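Local coordinates for protein tetraacyldisaccharide 4'-kinase (Aquifex aeolicus, PDB 4ITL) that probably transfers the gamma-phosphate of ATP to the 4'-position of a tetraacyldisaccharide 1-phosphate, forming lipid IVA in the last step of its pathway, at residues I230-L235 / M256-H261; A97-Y102 / T278-I283; A59-D64 / K308-I313; R66-S71 / E133-D138. One frame throughout, in Å; residues are numbered along the deposited sequence.

Contact 1: residues I230-L235 / M256-H261; sequences IAFSGL and MSFPDH. With ACP (phosphomethylphosphonic acid adenylate ester), chain B.
Phe232 lies against Met256 and Phe258 where two neighbouring strands, 229-234 and 252-258, run parallel in a beta-alpha-beta unit joined through helix 238-247. Met256 N gives its proton to Ala231 O at 2.9 Å, and Phe258 N to Ser233 O at 3.0 Å. Phe232 CB lies 3.2 Å from Met256 O and 3.8 Å from Phe258 CE2. CG sits between its own backbone N and carbonyl carbon (chi1 66°), and from there the ring runs beside the Met256 chain. CG meets both Met256 CE and Phe258 CE2. Of the two branches, CD1 stays near Phe258 CE2 while CD2 lies 3.6 Å from Met256 CE, which a bend at the sulfur brings back. The Phe258 edge is turned toward the Phe232 face in an offset T-shaped pair, planes at 84°. Farther out the Phe232 ring meets Phe267 and Tyr264. Cutting Phe232 back to an alanine would keep the CB contacts but is likely to open a gap beside the Met256 methyl and the Phe258 edge. Beyond the strands, Leu235 CD2 touches ACP O4' at 3.6 Å, and one water donates to both Leu235 O and Phe258 O, 2.8 Å from each.

Contact 2: residues A97-Y102 / T278-I283; sequences AGDEPY and TPKDLI. With ACP (phosphomethylphosphonic acid adenylate ester), chain B.
Lys280 and Ile283 are the residues of 278-283 that reach across to Asp99, Glu100 and Tyr102. The walk begins at Thr278, the N-cap of helix 279-282. Its OG1 donates to Asp281 OD2 at 2.6 Å, arriving 44° out of the carboxylate plane, while its CB rests 3.3 Å from ACP N3 on the adenine. Pro279 follows with its ring carbons beside the same N3 and the ribose O2'. The backbone N of Lys280 makes a weak bond to ACP O2' at 3.4 Å. In its side chain CG is anti to the backbone N (chi1 168°) and the chain stays extended, which carries CD past the ribose O4' and NZ to Glu100; CB also lies beside O4'. There NZ binds OE2 at 2.7 Å in a salt bridge, using the lone pair that faces away from OE1; Asp260 is its second partner. Glu100 OE1 lies 2.8 Å from ACP O1G, which places this ion pair at the gamma-phosphate end of the nucleotide analogue. Asp281 takes no part across the contact; its OD1 is bonded to Gly234 N and Tyr264 OH. Ile283 closes the segment: its CD1 presses to 3.3 Å from Asp99 O and 3.6 Å from Asp99 CB, and touches Tyr102 CD1 at 3.9 Å. Helix 279-282 is thus packed among Leu103 of helix 99-107, Ser233 of strand 229-234, and Val291 and Ala293 of strand 291-300.

Contact 3: residues A59-D64 / K308-I313; sequences ADLLKD and KLIYRI
Ile310 and Tyr311 carry one side of this contact, Leu61, Leu62 and Asp64 the other. The first shell is largely aliphatic. Leu61 CD1 touches Ile310 CD1 at 3.6 Å, the two side chains crossing at about a right angle. Leu62 CD2 reaches Ile310 CG2 at 3.8 Å, the branch that stands anti to the Ile310 backbone N while CG1 (chi1 -78°) leads to Leu61. The same Leu62 CD2 lies 4.1 Å from Tyr311 CE2, its side chain running antiparallel alongside the tyrosine. On the solvent side the Asp64 carboxylate meets the edge of the Tyr311 ring at its OH end; OD1 is modelled too close to that hydroxyl, so the exact setting of the carboxylate is doubtful.

The next shell explains the placing. Leu62 comes just where helix 51-61 ends, and its N is held by Ala59 O at 3.2 Å. Leu62 and Ile310 both rest on Ile39 of strand 38-43; Leu62 also touches Val134, and Ile310 touches Leu150. The Tyr311 ring meets Phe314 near the C terminus. The contact lies away from the ATP site, and it joins the end of the helix that carries Lys51 and Thr52 to the C-terminal helix 303-311. The Asp64-Tyr311 approach is too doubtful in the model to rest anything on, and the chemistry that remains implies that the two helix ends are held by apolar packing over the sheet.

Contact 4: residues R66-S71 / E133-D138; sequences RVCILS and EVFILD
Val67 to Leu70 lie in step with Val134 to Leu137, two parallel strands in the tightly packed part of this contact. Cys68 N bonds to Val134 O at 3.1 Å, nearly in line with the carbonyl bond, Ile136 N returns to Cys68 O, and Leu70 N goes on to Ile136 O at 2.8 Å. On one face Phe135 is the centrepiece: its CD1 meets Leu70 CG at 3.6 Å, and Cys68 SG, anti to its backbone N (chi1 -178°), is brought to the ring edge, 5.1 Å from the Phe135 centroid. Leu70 CD1 also touches Leu137 CD2. On the other face Val67 CG1 packs on Ile136 CD1 at 3.7 Å.

The end near Arg66 is looser and faces solvent. The Arg66 guanidinium and the Glu133 carboxylate are stacked, planes 9° apart, with OE1 over the guanidinium face 3.5 Å from NH1; this is attraction of charges without an N-H aimed at the oxygen, and Arg66 NE instead bonds to Ser131 O. Glu133 OE1 accepts Arg66 N at 3.1 Å, which pins the carboxylate. A leucine in place of Glu133 would probably leave Arg66 N without its side-chain acceptor and the guanidinium without this countercharge.

At the far end Asp138 lies close to Thr52 of the predicted ATP site. A hydrophobic strand ending in an aspartate beside the P-loop strand 38-43 is consistent with the Walker B motif of P-loop NTPases.

In the fold
From the N terminus, contact 3 opens first, at 59-64, and closes last, at 308-313, so its loop encloses all the others and ties the end of helix 51-61 to the C-terminal helix 303-311. Contact 4 opens next, at 66-71, and closes at 133-138. Contact 2 opens inside that loop and closes only at 278-283, so contacts 2 and 4 cross. Contact 1 is nested within contact 2, after contact 4 has closed. Contacts 3 and 4 touch where Leu62 meets Val67, Val134 and Ile136. Contact 2 reaches both contact 4, through Pro101 and Ser71, and contact 1, tying strands 67-71 and 134-137, by way of helix 99-107, to 230-235 and 256-261 around the nucleotide.

Contact 1: residues I230-L235 / M256-H261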
# COMPACT_ATOMS: atom_id res chain seq x y z
N ILE A 230 8.90 16.80 16.81
CA ILE A 230 9.33 15.45 17.06
C ILE A 230 8.59 14.64 16.04
O ILE A 230 7.37 14.64 16.03
CB ILE A 230 8.99 15.00 18.47
CG1 ILE A 230 9.80 15.82 19.47
CG2 ILE A 230 9.27 13.52 18.62
CD1 ILE A 230 9.16 15.97 20.86
N ALA A 231 9.34 13.99 15.15
CA ALA A 231 8.76 13.14 14.11
C ALA A 231 8.86 11.69 14.49
O ALA A 231 9.76 11.28 15.22
CB ALA A 231 9.44 13.36 12.77
N PHE A 232 7.92 10.90 13.99
CA PHE A 232 7.94 9.47 14.20
C PHE A 232 7.04 8.76 13.18
O PHE A 232 6.15 9.36 12.60
CB PHE A 232 7.48 9.14 15.62
CG PHE A 232 6.05 9.50 15.91
CD1 PHE A 232 5.01 8.67 15.49
CD2 PHE A 232 5.73 10.64 16.65
CE1 PHE A 232 3.68 9.00 15.77
CE2 PHE A 232 4.41 10.96 16.93
CZ PHE A 232 3.38 10.13 16.51
N SER A 233 7.31 7.48 12.95
CA SER A 233 6.39 6.61 12.21
C SER A 233 6.62 5.16 12.57
O SER A 233 7.70 4.80 13.00
CB SER A 233 6.59 6.81 10.72
OG SER A 233 7.90 6.48 10.35
N GLY A 234 5.61 4.31 12.38
CA GLY A 234 5.86 2.89 12.25
C GLY A 234 5.47 2.30 10.91
O GLY A 234 4.29 2.12 10.61
N LEU A 235 6.47 1.94 10.13
CA LEU A 235 6.35 1.81 8.69
C LEU A 235 7.17 0.62 8.27
O LEU A 235 8.01 0.15 9.02
CB LEU A 235 6.86 3.05 7.97
CG LEU A 235 6.07 4.34 8.15
CD1 LEU A 235 6.65 5.40 7.24
CD2 LEU A 235 4.60 4.14 7.87
N MET A 256 11.57 9.25 16.26
CA MET A 256 11.36 7.97 16.91
C MET A 256 10.92 6.97 15.85
O MET A 256 9.94 7.18 15.14
CB MET A 256 10.31 8.10 18.00
CG MET A 256 10.69 9.14 19.04
SD MET A 256 9.44 9.42 20.30
CE MET A 256 7.98 9.73 19.31
N SER A 257 11.69 5.90 15.73
CA SER A 257 11.46 4.89 14.74
C SER A 257 10.73 3.71 15.38
O SER A 257 11.30 3.00 16.19
CB SER A 257 12.79 4.44 14.17
OG SER A 257 12.55 3.40 13.25
N PHE A 258 9.47 3.52 15.02
CA PHE A 258 8.67 2.47 15.63
C PHE A 258 8.57 1.27 14.69
O PHE A 258 8.76 1.42 13.49
CB PHE A 258 7.27 3.00 15.98
CG PHE A 258 7.26 3.98 17.14
CD1 PHE A 258 7.45 3.53 18.45
CD2 PHE A 258 7.02 5.33 16.93
CE1 PHE A 258 7.43 4.42 19.54
CE2 PHE A 258 6.97 6.23 18.01
CZ PHE A 258 7.19 5.77 19.32
N PRO A 259 8.26 0.08 15.24
CA PRO A 259 7.96 -1.12 14.44
C PRO A 259 6.81 -0.89 13.47
O PRO A 259 5.85 -0.21 13.80
CB PRO A 259 7.52 -2.15 15.48
CG PRO A 259 7.27 -1.39 16.73
CD PRO A 259 8.13 -0.18 16.69
N ASP A 260 6.92 -1.47 12.28
CA ASP A 260 5.80 -1.49 11.35
C ASP A 260 4.49 -1.88 12.06
O ASP A 260 4.49 -2.72 12.97
CB ASP A 260 6.08 -2.44 10.18
CG ASP A 260 5.16 -2.15 8.97
OD1 ASP A 260 4.37 -1.16 8.99
OD2 ASP A 260 5.25 -2.90 7.98
N HIS A 261 3.39 -1.22 11.70
CA HIS A 261 2.06 -1.48 12.27
C HIS A 261 1.97 -1.29 13.78
O HIS A 261 1.05 -1.79 14.42
CB HIS A 261 1.57 -2.89 11.90
CG HIS A 261 1.69 -3.20 10.45
ND1 HIS A 261 0.91 -2.59 9.49
CD2 HIS A 261 2.51 -4.05 9.78
CE1 HIS A 261 1.23 -3.06 8.30
NE2 HIS A 261 2.20 -3.95 8.45
PG ACP B . 3.21 -2.47 3.06
O1G ACP B . 2.32 -3.27 3.99
O2G ACP B . 3.97 -3.35 2.04
O3G ACP B . 4.27 -1.74 3.94
PB ACP B . 2.99 0.08 1.45
O1B ACP B . 1.90 0.90 0.78
O2B ACP B . 3.84 -0.50 0.31
C3B ACP B . 2.07 -1.28 2.24
PA ACP B . 4.32 2.37 2.39
O1A ACP B . 5.02 2.97 1.19
O2A ACP B . 5.11 2.42 3.65
O3A ACP B . 4.09 0.77 2.32
O5' ACP B . 2.94 3.15 2.59
C5' ACP B . 2.19 2.91 3.77
C4' ACP B . 1.47 4.17 4.23
O4' ACP B . 2.37 4.80 5.15
C3' ACP B . 1.18 5.21 3.19
O3' ACP B . -0.01 5.06 2.55
C2' ACP B . 1.21 6.46 4.01
O2' ACP B . 0.06 6.73 4.75
C1' ACP B . 2.33 6.17 4.93
N9 ACP B . 3.63 6.64 4.47
C8 ACP B . 4.71 5.90 4.10
N7 ACP B . 5.72 6.73 3.76
C5 ACP B . 5.32 8.00 3.95
C6 ACP B . 5.91 9.25 3.78
N6 ACP B . 7.27 9.35 3.31
N1 ACP B . 5.20 10.36 4.04
C2 ACP B . 3.91 10.30 4.46
N3 ACP B . 3.30 9.11 4.64
C4 ACP B . 3.97 7.96 4.39
O HOH W 1 9.67 0.14 11.23

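Contact 2: residues A97-Y102 / T278-I283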
# COMPACT_ATOMS: atom_id res chain seq x y z
N ALA A 97 -9.74 -4.11 11.56
CA ALA A 97 -9.48 -4.11 10.14
C ALA A 97 -8.03 -4.40 9.78
O ALA A 97 -7.76 -4.95 8.72
CB ALA A 97 -9.86 -2.79 9.57
N GLY A 98 -7.11 -4.01 10.65
CA GLY A 98 -5.71 -3.85 10.27
C GLY A 98 -5.50 -2.41 9.82
O GLY A 98 -6.36 -1.81 9.16
N ASP A 99 -4.37 -1.82 10.19
CA ASP A 99 -4.18 -0.38 9.96
C ASP A 99 -4.28 -0.02 8.46
O ASP A 99 -4.90 0.97 8.10
CB ASP A 99 -2.89 0.18 10.63
CG ASP A 99 -1.61 -0.56 10.23
OD1 ASP A 99 -1.63 -1.37 9.28
OD2 ASP A 99 -0.57 -0.32 10.91
N GLU A 100 -3.74 -0.84 7.56
CA GLU A 100 -3.79 -0.45 6.13
C GLU A 100 -5.17 -0.58 5.48
O GLU A 100 -5.60 0.33 4.76
CB GLU A 100 -2.69 -1.16 5.32
CG GLU A 100 -1.29 -0.72 5.83
CD GLU A 100 -0.12 -1.54 5.28
OE1 GLU A 100 -0.36 -2.41 4.43
OE2 GLU A 100 1.05 -1.31 5.68
N PRO A 101 -5.91 -1.67 5.74
CA PRO A 101 -7.27 -1.60 5.19
C PRO A 101 -8.09 -0.43 5.74
O PRO A 101 -8.85 0.19 4.99
CB PRO A 101 -7.89 -2.94 5.63
CG PRO A 101 -6.72 -3.85 5.75
CD PRO A 101 -5.53 -3.03 6.17
N TYR A 102 -7.98 -0.16 7.04
CA TYR A 102 -8.71 0.95 7.66
C TYR A 102 -8.27 2.30 7.01
O TYR A 102 -9.11 3.16 6.73
CB TYR A 102 -8.48 0.95 9.16
CG TYR A 102 -9.23 2.02 9.92
CD1 TYR A 102 -8.67 3.28 10.08
CD2 TYR A 102 -10.48 1.78 10.47
CE1 TYR A 102 -9.34 4.28 10.74
CE2 TYR A 102 -11.16 2.78 11.16
CZ TYR A 102 -10.57 4.04 11.29
OH TYR A 102 -11.17 5.10 11.95
N THR A 278 2.84 10.05 9.91
CA THR A 278 2.24 9.77 8.62
C THR A 278 0.77 9.44 8.81
O THR A 278 0.31 9.16 9.91
CB THR A 278 2.92 8.57 7.89
OG1 THR A 278 2.48 7.32 8.41
CG2 THR A 278 4.44 8.63 8.00
N PRO A 279 0.01 9.42 7.71
CA PRO A 279 -1.40 9.08 7.89
C PRO A 279 -1.66 7.67 8.45
O PRO A 279 -2.64 7.45 9.18
CB PRO A 279 -1.96 9.23 6.48
CG PRO A 279 -1.13 10.28 5.87
CD PRO A 279 0.27 9.98 6.38
N LYS A 280 -0.81 6.72 8.06
CA LYS A 280 -0.86 5.34 8.54
C LYS A 280 -0.73 5.31 10.03
O LYS A 280 -1.43 4.56 10.71
CB LYS A 280 0.24 4.49 7.85
CG LYS A 280 0.49 3.15 8.44
CD LYS A 280 1.38 2.31 7.56
CE LYS A 280 1.93 1.14 8.36
NZ LYS A 280 2.52 0.11 7.45
N ASP A 281 0.14 6.16 10.57
CA ASP A 281 0.25 6.30 12.02
C ASP A 281 -0.91 7.09 12.62
O ASP A 281 -1.42 6.74 13.68
CB ASP A 281 1.59 6.97 12.39
CG ASP A 281 2.79 6.26 11.76
OD1 ASP A 281 3.12 5.16 12.24
OD2 ASP A 281 3.39 6.78 10.78
N LEU A 282 -1.32 8.17 11.98
CA LEU A 282 -2.32 9.06 12.54
C LEU A 282 -3.68 8.37 12.73
O LEU A 282 -4.49 8.81 13.55
CB LEU A 282 -2.50 10.27 11.65
CG LEU A 282 -3.26 11.46 12.25
CD1 LEU A 282 -2.45 12.16 13.29
CD2 LEU A 282 -3.57 12.40 11.11
N ILE A 283 -3.97 7.30 11.99
CA ILE A 283 -5.27 6.65 12.16
C ILE A 283 -5.38 6.09 13.57
O ILE A 283 -6.49 5.87 14.09
CB ILE A 283 -5.55 5.54 11.16
CG1 ILE A 283 -4.38 4.57 11.10
CG2 ILE A 283 -5.86 6.11 9.77
CD1 ILE A 283 -4.77 3.26 10.52
PG ACP B . 3.21 -2.47 3.06
O1G ACP B . 2.32 -3.27 3.99
O2G ACP B . 3.97 -3.35 2.04
O3G ACP B . 4.27 -1.74 3.94
PB ACP B . 2.99 0.08 1.45
O1B ACP B . 1.90 0.90 0.78
O2B ACP B . 3.84 -0.50 0.31
C3B ACP B . 2.07 -1.28 2.24
PA ACP B . 4.32 2.37 2.39
O1A ACP B . 5.02 2.97 1.19
O2A ACP B . 5.11 2.42 3.65
O3A ACP B . 4.09 0.77 2.32
O5' ACP B . 2.94 3.15 2.59
C5' ACP B . 2.19 2.91 3.77
C4' ACP B . 1.47 4.17 4.23
O4' ACP B . 2.37 4.80 5.15
C3' ACP B . 1.18 5.21 3.19
O3' ACP B . -0.01 5.06 2.55
C2' ACP B . 1.21 6.46 4.01
O2' ACP B . 0.06 6.73 4.75
C1' ACP B . 2.33 6.17 4.93
N9 ACP B . 3.63 6.64 4.47
C8 ACP B . 4.71 5.90 4.10
N7 ACP B . 5.72 6.73 3.76
C5 ACP B . 5.32 8.00 3.95
C6 ACP B . 5.91 9.25 3.78
N6 ACP B . 7.27 9.35 3.31
N1 ACP B . 5.20 10.36 4.04
C2 ACP B . 3.91 10.30 4.46
N3 ACP B . 3.30 9.11 4.64
C4 ACP B . 3.97 7.96 4.39

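Contact 3: residues A59-D64 / K308-I313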
# COMPACT_ATOMS: atom_id res chain seq x y z
N ALA A 59 -7.85 3.76 -7.32
CA ALA A 59 -9.26 3.89 -6.92
C ALA A 59 -9.84 5.20 -7.42
O ALA A 59 -10.99 5.24 -7.87
CB ALA A 59 -9.42 3.76 -5.43
N ASP A 60 -9.04 6.26 -7.40
CA ASP A 60 -9.48 7.55 -7.94
C ASP A 60 -9.62 7.56 -9.44
O ASP A 60 -10.55 8.19 -9.95
CB ASP A 60 -8.57 8.70 -7.50
CG ASP A 60 -8.79 9.08 -6.04
OD1 ASP A 60 -9.98 9.10 -5.62
OD2 ASP A 60 -7.80 9.34 -5.32
N LEU A 61 -8.79 6.81 -10.15
CA LEU A 61 -8.94 6.65 -11.60
C LEU A 61 -10.29 6.02 -11.89
O LEU A 61 -10.92 6.32 -12.90
CB LEU A 61 -7.83 5.79 -12.18
CG LEU A 61 -6.43 6.40 -12.22
CD1 LEU A 61 -5.52 5.55 -13.07
CD2 LEU A 61 -6.48 7.82 -12.76
N LEU A 62 -10.72 5.13 -11.01
CA LEU A 62 -11.79 4.18 -11.29
C LEU A 62 -13.12 4.68 -10.73
O LEU A 62 -14.05 3.90 -10.52
CB LEU A 62 -11.45 2.80 -10.74
CG LEU A 62 -10.39 2.05 -11.54
CD1 LEU A 62 -9.99 0.78 -10.82
CD2 LEU A 62 -10.90 1.74 -12.93
N LYS A 63 -13.20 5.97 -10.46
CA LYS A 63 -14.27 6.55 -9.65
C LYS A 63 -15.63 6.36 -10.30
O LYS A 63 -16.66 6.41 -9.62
CB LYS A 63 -14.01 8.04 -9.40
CG LYS A 63 -13.78 8.85 -10.65
CD LYS A 63 -13.46 10.31 -10.33
CE LYS A 63 -12.47 10.43 -9.19
NZ LYS A 63 -11.56 11.60 -9.33
N ASP A 64 -15.64 6.18 -11.61
CA ASP A 64 -16.89 5.95 -12.35
C ASP A 64 -17.39 4.51 -12.17
O ASP A 64 -18.46 4.17 -12.68
CB ASP A 64 -16.77 6.31 -13.86
CG ASP A 64 -15.45 5.85 -14.51
OD1 ASP A 64 -14.40 5.80 -13.83
OD2 ASP A 64 -15.49 5.57 -15.74
N LYS A 308 -5.63 3.69 -20.27
CA LYS A 308 -6.05 2.85 -21.38
C LYS A 308 -5.78 1.41 -21.02
O LYS A 308 -6.63 0.53 -21.23
CB LYS A 308 -5.31 3.23 -22.67
CG LYS A 308 -5.76 4.55 -23.28
CD LYS A 308 -4.98 4.90 -24.56
CE LYS A 308 -3.68 5.62 -24.24
NZ LYS A 308 -2.53 5.06 -24.99
N LEU A 309 -4.61 1.17 -20.45
CA LEU A 309 -4.25 -0.16 -19.97
C LEU A 309 -5.25 -0.65 -18.94
O LEU A 309 -5.60 -1.83 -18.90
CB LEU A 309 -2.83 -0.11 -19.40
CG LEU A 309 -2.10 -1.41 -19.12
CD1 LEU A 309 -2.02 -2.24 -20.39
CD2 LEU A 309 -0.70 -1.11 -18.59
N ILE A 310 -5.71 0.26 -18.08
CA ILE A 310 -6.60 -0.12 -16.99
C ILE A 310 -8.03 -0.38 -17.52
O ILE A 310 -8.70 -1.30 -17.09
CB ILE A 310 -6.63 0.95 -15.88
CG1 ILE A 310 -5.40 0.86 -14.97
CG2 ILE A 310 -7.81 0.74 -14.96
CD1 ILE A 310 -5.15 2.15 -14.23
N TYR A 311 -8.50 0.44 -18.46
CA TYR A 311 -9.88 0.29 -18.92
C TYR A 311 -10.12 -0.91 -19.84
O TYR A 311 -11.24 -1.42 -19.89
CB TYR A 311 -10.46 1.61 -19.47
CG TYR A 311 -11.14 2.43 -18.36
CD1 TYR A 311 -12.52 2.38 -18.16
CD2 TYR A 311 -10.41 3.19 -17.48
CE1 TYR A 311 -13.13 3.11 -17.14
CE2 TYR A 311 -11.01 3.91 -16.46
CZ TYR A 311 -12.37 3.86 -16.29
OH TYR A 311 -12.96 4.61 -15.28
N ARG A 312 -9.06 -1.41 -20.47
CA ARG A 312 -9.16 -2.60 -21.34
C ARG A 312 -9.77 -3.77 -20.62
O ARG A 312 -10.34 -4.65 -21.25
CB ARG A 312 -7.81 -3.07 -21.90
CG ARG A 312 -7.21 -2.16 -22.92
CD ARG A 312 -7.95 -2.22 -24.26
NE ARG A 312 -7.39 -1.29 -25.24
CZ ARG A 312 -7.31 0.03 -25.09
NH1 ARG A 312 -6.79 0.77 -26.05
NH2 ARG A 312 -7.76 0.62 -23.98
N ILE A 313 -9.62 -3.82 -19.30
CA ILE A 313 -10.08 -4.99 -18.56
C ILE A 313 -11.60 -5.12 -18.52
O ILE A 313 -12.13 -6.19 -18.22
CB ILE A 313 -9.58 -5.02 -17.11
CG1 ILE A 313 -10.32 -3.96 -16.28
CG2 ILE A 313 -8.07 -4.82 -17.07
CD1 ILE A 313 -9.87 -3.94 -14.78

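Contact 4: residues R66-S71 / E133-D138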
# COMPACT_ATOMS: atom_id res chain seq x y z
N ARG A 66 -18.01 0.98 -9.33
CA ARG A 66 -18.07 0.54 -7.95
C ARG A 66 -16.86 -0.31 -7.66
O ARG A 66 -16.71 -1.39 -8.22
CB ARG A 66 -19.34 -0.26 -7.67
CG ARG A 66 -20.60 0.57 -7.73
CD ARG A 66 -21.84 -0.20 -7.25
NE ARG A 66 -22.14 -1.36 -8.09
CZ ARG A 66 -22.65 -1.29 -9.32
NH1 ARG A 66 -22.91 -0.11 -9.88
NH2 ARG A 66 -22.90 -2.40 -10.00
N VAL A 67 -16.00 0.18 -6.78
CA VAL A 67 -14.71 -0.44 -6.50
C VAL A 67 -14.66 -1.09 -5.13
O VAL A 67 -15.14 -0.54 -4.14
CB VAL A 67 -13.59 0.63 -6.51
CG1 VAL A 67 -12.21 -0.01 -6.19
CG2 VAL A 67 -13.56 1.35 -7.85
N CYS A 68 -14.04 -2.25 -5.07
CA CYS A 68 -13.80 -2.91 -3.80
C CYS A 68 -12.34 -3.34 -3.73
O CYS A 68 -11.80 -3.95 -4.68
CB CYS A 68 -14.73 -4.11 -3.62
SG CYS A 68 -14.56 -4.98 -2.07
N ILE A 69 -11.70 -3.01 -2.62
CA ILE A 69 -10.30 -3.37 -2.41
C ILE A 69 -10.31 -4.65 -1.60
O ILE A 69 -11.07 -4.75 -0.63
CB ILE A 69 -9.59 -2.27 -1.63
CG1 ILE A 69 -9.46 -1.03 -2.51
CG2 ILE A 69 -8.21 -2.72 -1.22
CD1 ILE A 69 -9.10 0.21 -1.74
N LEU A 70 -9.57 -5.66 -2.05
CA LEU A 70 -9.41 -6.91 -1.32
C LEU A 70 -8.05 -6.98 -0.69
O LEU A 70 -7.00 -6.97 -1.39
CB LEU A 70 -9.60 -8.13 -2.23
CG LEU A 70 -10.93 -8.23 -2.93
CD1 LEU A 70 -10.83 -9.43 -3.91
CD2 LEU A 70 -12.10 -8.32 -1.96
N SER A 71 -8.05 -7.06 0.63
CA SER A 71 -6.85 -6.89 1.40
C SER A 71 -6.74 -8.08 2.34
O SER A 71 -7.73 -8.75 2.65
CB SER A 71 -6.95 -5.53 2.14
OG SER A 71 -5.80 -5.29 2.91
N GLU A 133 -18.02 -3.55 -9.36
CA GLU A 133 -17.70 -3.72 -10.78
C GLU A 133 -16.21 -4.02 -11.03
O GLU A 133 -15.84 -4.39 -12.12
CB GLU A 133 -18.07 -2.46 -11.55
CG GLU A 133 -19.55 -2.20 -11.55
CD GLU A 133 -19.91 -0.94 -12.28
OE1 GLU A 133 -19.88 0.14 -11.65
OE2 GLU A 133 -20.23 -1.03 -13.49
N VAL A 134 -15.37 -3.83 -10.02
CA VAL A 134 -13.94 -4.09 -10.16
C VAL A 134 -13.31 -4.32 -8.78
O VAL A 134 -13.58 -3.59 -7.83
CB VAL A 134 -13.22 -2.94 -10.95
CG1 VAL A 134 -13.32 -1.60 -10.21
CG2 VAL A 134 -11.75 -3.29 -11.25
N PHE A 135 -12.46 -5.33 -8.68
CA PHE A 135 -11.66 -5.54 -7.48
C PHE A 135 -10.21 -5.09 -7.69
O PHE A 135 -9.64 -5.29 -8.75
CB PHE A 135 -11.64 -7.00 -7.12
CG PHE A 135 -12.93 -7.52 -6.63
CD1 PHE A 135 -13.40 -7.16 -5.38
CD2 PHE A 135 -13.68 -8.40 -7.41
CE1 PHE A 135 -14.61 -7.67 -4.92
CE2 PHE A 135 -14.88 -8.90 -6.95
CZ PHE A 135 -15.33 -8.55 -5.71
N ILE A 136 -9.65 -4.47 -6.65
CA ILE A 136 -8.22 -4.20 -6.60
C ILE A 136 -7.62 -4.99 -5.44
O ILE A 136 -8.04 -4.80 -4.28
CB ILE A 136 -7.92 -2.71 -6.36
CG1 ILE A 136 -8.51 -1.83 -7.47
CG2 ILE A 136 -6.43 -2.47 -6.27
CD1 ILE A 136 -8.59 -0.34 -7.06
N LEU A 137 -6.64 -5.79 -5.72
CA LEU A 137 -5.92 -6.45 -4.68
C LEU A 137 -4.79 -5.54 -4.25
O LEU A 137 -4.06 -5.08 -5.06
CB LEU A 137 -5.33 -7.75 -5.13
CG LEU A 137 -6.11 -8.74 -5.97
CD1 LEU A 137 -5.36 -10.02 -6.12
CD2 LEU A 137 -7.46 -8.96 -5.43
N ASP A 138 -4.63 -5.33 -2.96
CA ASP A 138 -3.75 -4.31 -2.46
C ASP A 138 -2.37 -4.84 -2.25
O ASP A 138 -1.44 -4.08 -2.28
CB ASP A 138 -4.30 -3.62 -1.22
CG ASP A 138 -3.98 -4.31 0.04
OD1 ASP A 138 -4.20 -5.50 0.14
OD2 ASP A 138 -3.52 -3.70 0.98